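Local coordinates for Rab5 protein, putative (Plasmodium falciparum, PDB 3CLV) that belongs to the Ras family of small P-loop proteins, is probably a Rab5-type member, and holds guanosine-5'-diphosphate in its pocket, at residues L152-I157 with F180-A185; K9-G14 with L112-A117. One frame throughout, in Å; residues are numbered along the deposited sequence.

Interaction 1 of 2, residues L152-I157 with F180-A185; sequences LVANKI and FIQTSA. With GDP (guanosine-5'-diphosphate), chain D.
The carboxamide of N155 takes two bonds on its oxygen from segment 180-185: OD1 accepts the hydroxyl of T183 (OG1, 2.9 Å) from somewhat out of the amide plane and the amide of A185 (N, 3.3 Å) in that plane, on a lone pair. The ring of F180 is approached obliquely by L152 O and by CB of the small A154, 4.0 Å from its CE1. The third flat group is the guanine of GDP. The extended side chain of K156 runs across one face, its CG 3.5 Å from C6 of GDP; ND2 of N155 lies above the plane on that same side, near N7. A185 N gives O6 of GDP a weak, bent bond (2.9 Å) while also bonding to OD1 of N155. These residues belong to the NKxD motif of Ras-like proteins, read here as N155-K156-I157-D158, and to the SAK motif, of which S184 and A185 are the first two residues; they sit at and just beyond the C-terminal ends of two neighbouring parallel strands.

K156 suits its place because a long aliphatic chain can lie on the base while its ammonium goes further, NZ bonding to O4' of GDP at 3.0 Å and to S17. The chi1 of T183 (65°) sets OG1 between its backbone N and carbonyl carbon, turned to N155. V18 receives ND2 of N155, so both ends of the amide have partners, which fixes its rotation.

Behind the pocket, the parallel pairing is carried by I181 N to L152 O, A154 N to I181 O and T183 N to A154 O. V153 CG1 rests 3.2 Å from OG1 of T183.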
loop_
_atom_site.group_PDB
_atom_site.type_symbol
_atom_site.label_atom_id
_atom_site.label_comp_id
_atom_site.label_asym_id
_atom_site.label_seq_id
_atom_site.Cartn_x
_atom_site.Cartn_y
_atom_site.Cartn_z
ATOM N N LEU A 152 -9.096 -1.255 18.617
ATOM C CA LEU A 152 -8.088 -1.034 19.636
ATOM C C LEU A 152 -7.933 -2.361 20.355
ATOM O O LEU A 152 -8.924 -2.956 20.793
ATOM C CB LEU A 152 -8.512 0.091 20.583
ATOM C CG LEU A 152 -7.606 0.387 21.774
ATOM C CD1 LEU A 152 -6.264 0.968 21.281
ATOM C CD2 LEU A 152 -8.303 1.381 22.716
ATOM N N VAL A 153 -6.694 -2.849 20.436
ATOM C CA VAL A 153 -6.450 -4.194 20.980
ATOM C C VAL A 153 -5.634 -4.093 22.264
ATOM O O VAL A 153 -4.519 -3.547 22.273
ATOM C CB VAL A 153 -5.746 -5.151 19.958
ATOM C CG1 VAL A 153 -5.362 -6.514 20.611
ATOM C CG2 VAL A 153 -6.612 -5.379 18.725
ATOM N N ALA A 154 -6.214 -4.607 23.350
ATOM C CA ALA A 154 -5.534 -4.695 24.638
ATOM C C ALA A 154 -4.880 -6.066 24.728
ATOM O O ALA A 154 -5.528 -7.051 25.109
ATOM C CB ALA A 154 -6.526 -4.482 25.787
ATOM N N ASN A 155 -3.608 -6.147 24.337
ATOM C CA ASN A 155 -2.904 -7.424 24.345
ATOM C C ASN A 155 -2.191 -7.724 25.686
ATOM O O ASN A 155 -1.909 -6.813 26.471
ATOM C CB ASN A 155 -1.933 -7.520 23.152
ATOM C CG ASN A 155 -1.419 -8.944 22.911
ATOM O OD1 ASN A 155 -2.191 -9.902 22.855
ATOM N ND2 ASN A 155 -0.107 -9.066 22.699
ATOM N N LYS A 156 -1.918 -9.010 25.915
ATOM C CA LYS A 156 -1.168 -9.515 27.091
ATOM C C LYS A 156 -2.011 -9.624 28.363
ATOM O O LYS A 156 -1.479 -9.558 29.480
ATOM C CB LYS A 156 0.113 -8.721 27.349
ATOM C CG LYS A 156 1.013 -8.574 26.097
ATOM C CD LYS A 156 2.453 -8.398 26.545
ATOM C CE LYS A 156 3.324 -7.807 25.444
ATOM N NZ LYS A 156 4.775 -7.774 25.832
ATOM N N ILE A 157 -3.317 -9.800 28.189
ATOM C CA ILE A 157 -4.231 -9.894 29.333
ATOM C C ILE A 157 -3.925 -11.092 30.239
ATOM O O ILE A 157 -4.356 -11.110 31.396
ATOM C CB ILE A 157 -5.723 -9.897 28.916
ATOM C CG1 ILE A 157 -6.054 -11.153 28.093
ATOM C CG2 ILE A 157 -6.080 -8.559 28.235
ATOM C CD1 ILE A 157 -7.510 -11.365 27.811
ATOM N N PHE A 180 -13.247 -2.546 20.157
ATOM C CA PHE A 180 -12.313 -2.853 21.249
ATOM C C PHE A 180 -12.317 -4.353 21.574
ATOM O O PHE A 180 -13.364 -4.992 21.602
ATOM C CB PHE A 180 -12.621 -1.993 22.490
ATOM C CG PHE A 180 -11.794 -2.351 23.705
ATOM C CD1 PHE A 180 -10.486 -1.879 23.836
ATOM C CD2 PHE A 180 -12.323 -3.153 24.714
ATOM C CE1 PHE A 180 -9.707 -2.216 24.955
ATOM C CE2 PHE A 180 -11.550 -3.501 25.845
ATOM C CZ PHE A 180 -10.246 -3.021 25.971
ATOM N N ILE A 181 -11.132 -4.921 21.815
ATOM C CA ILE A 181 -11.035 -6.319 22.202
ATOM C C ILE A 181 -9.817 -6.529 23.128
ATOM O O ILE A 181 -8.814 -5.821 23.027
ATOM C CB ILE A 181 -11.045 -7.253 20.951
ATOM C CG1 ILE A 181 -11.205 -8.731 21.352
ATOM C CG2 ILE A 181 -9.807 -6.982 20.037
ATOM C CD1 ILE A 181 -11.779 -9.592 20.265
ATOM N N GLN A 182 -9.944 -7.456 24.069
ATOM C CA GLN A 182 -8.847 -7.816 24.963
ATOM C C GLN A 182 -8.327 -9.166 24.513
ATOM O O GLN A 182 -9.111 -10.090 24.306
ATOM C CB GLN A 182 -9.340 -7.916 26.403
ATOM C CG GLN A 182 -9.693 -6.585 27.039
ATOM C CD GLN A 182 -10.099 -6.769 28.481
ATOM O OE1 GLN A 182 -9.270 -7.126 29.315
ATOM N NE2 GLN A 182 -11.378 -6.553 28.783
ATOM N N THR A 183 -7.007 -9.266 24.343
ATOM C CA THR A 183 -6.410 -10.470 23.760
ATOM C C THR A 183 -5.178 -10.988 24.519
ATOM O O THR A 183 -4.540 -10.260 25.290
ATOM C CB THR A 183 -5.995 -10.255 22.257
ATOM O OG1 THR A 183 -4.958 -9.272 22.185
ATOM C CG2 THR A 183 -7.178 -9.826 21.392
ATOM N N SER A 184 -4.871 -12.262 24.284
ATOM C CA SER A 184 -3.572 -12.824 24.625
ATOM C C SER A 184 -3.059 -13.637 23.444
ATOM O O SER A 184 -3.666 -14.636 23.040
ATOM C CB SER A 184 -3.622 -13.654 25.926
ATOM O OG SER A 184 -2.331 -14.209 26.230
ATOM N N ALA A 185 -1.951 -13.184 22.851
ATOM C CA ALA A 185 -1.226 -14.000 21.863
ATOM C C ALA A 185 -0.673 -15.259 22.524
ATOM O O ALA A 185 -0.588 -16.306 21.894
ATOM C CB ALA A 185 -0.085 -13.198 21.229
HETATM P PB GDP D . 5.954 -6.502 18.562
HETATM O O1B GDP D . 5.882 -7.201 17.243
HETATM O O2B GDP D . 7.234 -5.708 18.683
HETATM O O3B GDP D . 4.789 -5.574 18.800
HETATM O O3A GDP D . 5.893 -7.567 19.784
HETATM P PA GDP D . 6.384 -9.114 19.727
HETATM O O1A GDP D . 7.820 -9.195 19.235
HETATM O O2A GDP D . 5.426 -10.016 19.014
HETATM O "O5'" GDP D . 6.377 -9.482 21.292
HETATM C "C5'" GDP D . 7.223 -8.818 22.238
HETATM C "C4'" GDP D . 7.370 -9.728 23.464
HETATM O "O4'" GDP D . 6.118 -9.850 24.144
HETATM C "C3'" GDP D . 7.824 -11.153 23.161
HETATM O "O3'" GDP D . 8.673 -11.516 24.257
HETATM C "C2'" GDP D . 6.545 -11.992 23.215
HETATM O "O2'" GDP D . 6.749 -13.360 23.596
HETATM C "C1'" GDP D . 5.761 -11.234 24.275
HETATM N N9 GDP D . 4.313 -11.322 24.059
HETATM C C8 GDP D . 3.652 -11.020 22.921
HETATM N N7 GDP D . 2.329 -11.208 23.088
HETATM C C5 GDP D . 2.139 -11.623 24.361
HETATM C C6 GDP D . 0.978 -11.998 25.202
HETATM O O6 GDP D . -0.182 -11.956 24.725
HETATM N N1 GDP D . 1.218 -12.372 26.488
HETATM C C2 GDP D . 2.463 -12.409 27.031
HETATM N N2 GDP D . 2.601 -12.787 28.327
HETATM N N3 GDP D . 3.585 -12.096 26.309
HETATM C C4 GDP D . 3.464 -11.696 25.001
#

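Interaction 2 of 2, residues K9-G14 with L112-A117; sequences KTVLLG and LYYRGA
K9, V11 and Y114 bury more surface here than any other residue, and K9 has the largest share. Its chain is fully extended, with CG trans to the backbone N (chi1 -180°), and so it spans the turn 114-117 alongside A117 and delivers NZ to two backbone oxygens, L112 O at 2.8 Å and R115 O at 2.7 Å. Each bond comes in slightly tilted from its carbonyl plane. L112 O is in the last turn of helix 110-114 and R115 O just beyond it, where the helix dipole would favour a positive charge, so lysine fits well; the cation also meets W98 in a cation-pi contact.

V11, two residues on, points the same way and packs against the C-terminal end of the helix. Its CG2 touches CB of Y113 at 3.7 Å, and its CG1 lies 4.1 Å from CD1 of Y114; a compact branched residue suits this narrow approach.

The strand is the central first strand of the Ras-like P-loop fold, leading through G14 towards the probable Walker A loop, and the short helix belongs to the region that corresponds to switch II in this family. It ends in a type II turn from Y114 to A117, closed by A117 N to Y114 O, with G116 supplying the positive phi (76°) that favours glycine. A water joins the strand to that turn, accepting from K9 N and donating to G116 O.

The ring of Y114 extends towards the C-terminal end of the strand, to L13: the two side chains cross at about a right angle, and CD2 of L13 comes obliquely to the ring, 3.5 Å from OH of Y114. That buried hydroxyl has no polar partner in the model. W138 and L142 of helix 129-145 also pack on the ring, while the guanidinium of R115 extends to D96 of the second subunit in a salt bridge.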
loop_
_atom_site.group_PDB
_atom_site.type_symbol
_atom_site.label_atom_id
_atom_site.label_comp_id
_atom_site.label_asym_id
_atom_site.label_seq_id
_atom_site.Cartn_x
_atom_site.Cartn_y
_atom_site.Cartn_z
ATOM N N LYS A 9 -6.681 -4.207 2.824
ATOM C CA LYS A 9 -5.444 -3.776 3.485
ATOM C C LYS A 9 -5.719 -3.423 4.940
ATOM O O LYS A 9 -6.656 -2.673 5.246
ATOM C CB LYS A 9 -4.774 -2.607 2.755
ATOM C CG LYS A 9 -3.465 -2.121 3.410
ATOM C CD LYS A 9 -2.831 -1.007 2.561
ATOM C CE LYS A 9 -1.510 -0.534 3.153
ATOM N NZ LYS A 9 -0.921 0.565 2.297
ATOM N N THR A 10 -4.907 -3.991 5.834
ATOM C CA THR A 10 -5.090 -3.827 7.269
ATOM C C THR A 10 -3.748 -3.501 7.889
ATOM O O THR A 10 -2.814 -4.320 7.839
ATOM C CB THR A 10 -5.698 -5.107 7.873
ATOM O OG1 THR A 10 -6.971 -5.337 7.272
ATOM C CG2 THR A 10 -5.837 -5.007 9.382
ATOM N N VAL A 11 -3.632 -2.290 8.442
ATOM C CA VAL A 11 -2.407 -1.895 9.128
ATOM C C VAL A 11 -2.431 -2.405 10.570
ATOM O O VAL A 11 -3.387 -2.170 11.333
ATOM C CB VAL A 11 -2.079 -0.371 9.049
ATOM C CG1 VAL A 11 -3.222 0.511 9.604
ATOM C CG2 VAL A 11 -0.759 -0.044 9.790
ATOM N N LEU A 12 -1.374 -3.123 10.925
ATOM C CA LEU A 12 -1.204 -3.585 12.286
ATOM C C LEU A 12 -0.134 -2.722 12.932
ATOM O O LEU A 12 1.044 -2.776 12.563
ATOM C CB LEU A 12 -0.852 -5.083 12.300
ATOM C CG LEU A 12 -0.478 -5.728 13.637
ATOM C CD1 LEU A 12 -1.566 -5.584 14.680
ATOM C CD2 LEU A 12 -0.183 -7.207 13.384
ATOM N N LEU A 13 -0.569 -1.903 13.887
ATOM C CA LEU A 13 0.198 -0.794 14.401
ATOM C C LEU A 13 0.265 -0.857 15.924
ATOM O O LEU A 13 -0.693 -1.261 16.571
ATOM C CB LEU A 13 -0.484 0.515 13.961
ATOM C CG LEU A 13 -0.041 1.864 14.498
ATOM C CD1 LEU A 13 1.316 2.261 13.913
ATOM C CD2 LEU A 13 -1.088 2.913 14.127
ATOM N N GLY A 14 1.390 -0.429 16.491
ATOM C CA GLY A 14 1.555 -0.362 17.952
ATOM C C GLY A 14 3.026 -0.213 18.274
ATOM O O GLY A 14 3.878 -0.464 17.411
ATOM N N LEU A 112 2.927 4.907 4.292
ATOM C CA LEU A 112 2.880 3.806 3.321
ATOM C C LEU A 112 2.010 2.675 3.859
ATOM O O LEU A 112 1.362 1.969 3.088
ATOM C CB LEU A 112 4.299 3.289 3.033
ATOM C CG LEU A 112 5.286 4.310 2.441
ATOM C CD1 LEU A 112 6.702 3.743 2.491
ATOM C CD2 LEU A 112 4.923 4.706 0.998
ATOM N N TYR A 113 2.005 2.520 5.186
ATOM C CA TYR A 113 1.177 1.502 5.862
ATOM C C TYR A 113 -0.287 1.902 5.957
ATOM O O TYR A 113 -1.161 1.046 5.845
ATOM C CB TYR A 113 1.721 1.149 7.263
ATOM C CG TYR A 113 3.045 0.421 7.220
ATOM C CD1 TYR A 113 4.247 1.130 7.046
ATOM C CD2 TYR A 113 3.105 -0.963 7.371
ATOM C CE1 TYR A 113 5.468 0.469 6.987
ATOM C CE2 TYR A 113 4.317 -1.640 7.307
ATOM C CZ TYR A 113 5.494 -0.912 7.120
ATOM O OH TYR A 113 6.698 -1.581 7.053
ATOM N N TYR A 114 -0.548 3.188 6.180
ATOM C CA TYR A 114 -1.912 3.705 6.301
ATOM C C TYR A 114 -2.658 3.852 4.992
ATOM O O TYR A 114 -3.868 3.623 4.957
ATOM C CB TYR A 114 -1.924 5.099 6.950
ATOM C CG TYR A 114 -1.351 5.189 8.332
ATOM C CD1 TYR A 114 -1.169 4.051 9.129
ATOM C CD2 TYR A 114 -1.023 6.434 8.872
ATOM C CE1 TYR A 114 -0.649 4.150 10.430
ATOM C CE2 TYR A 114 -0.520 6.550 10.166
ATOM C CZ TYR A 114 -0.333 5.407 10.935
ATOM O OH TYR A 114 0.189 5.543 12.208
ATOM N N ARG A 115 -1.959 4.305 3.941
ATOM C CA ARG A 115 -2.614 4.666 2.678
ATOM C C ARG A 115 -3.380 3.517 2.030
ATOM O O ARG A 115 -2.809 2.458 1.747
ATOM C CB ARG A 115 -1.624 5.259 1.675
ATOM C CG ARG A 115 -2.346 6.034 0.602
ATOM C CD ARG A 115 -1.403 6.797 -0.256
ATOM N NE ARG A 115 -2.102 7.402 -1.390
ATOM C CZ ARG A 115 -2.544 8.663 -1.421
ATOM N NH1 ARG A 115 -2.339 9.481 -0.390
ATOM N NH2 ARG A 115 -3.145 9.121 -2.509
ATOM N N GLY A 116 -4.676 3.734 1.825
ATOM C CA GLY A 116 -5.537 2.732 1.212
ATOM C C GLY A 116 -5.926 1.580 2.129
ATOM O O GLY A 116 -6.489 0.595 1.665
ATOM N N ALA A 117 -5.614 1.682 3.421
ATOM C CA ALA A 117 -6.015 0.634 4.367
ATOM C C ALA A 117 -7.501 0.759 4.678
ATOM O O ALA A 117 -8.020 1.873 4.839
ATOM C CB ALA A 117 -5.195 0.703 5.653
HETATM O O HOH W 1 -7.995 -1.771 1.518
#

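How the interactions relate
From the N terminus, strand 8-13 comes first, and interaction 2 closes a long loop when residues 112-117 return to it after helix 20-29 and strands 43-50 and 92-99. The chain then adds strand 119-125 and helix 129-145 before reaching 152-157. Interaction 1 closes a shorter loop, in which helix 166-175 links two parallel neighbouring strands as a beta-alpha-beta crossover. The loops follow in series, neither nested nor crossed. Interaction 2 ties a helix end to the middle of the sheet, and interaction 1 joins its last two strands beside GDP. Their centres lie about 19 Å apart, on opposite sides of the chain's centre, with strand 119-125 between.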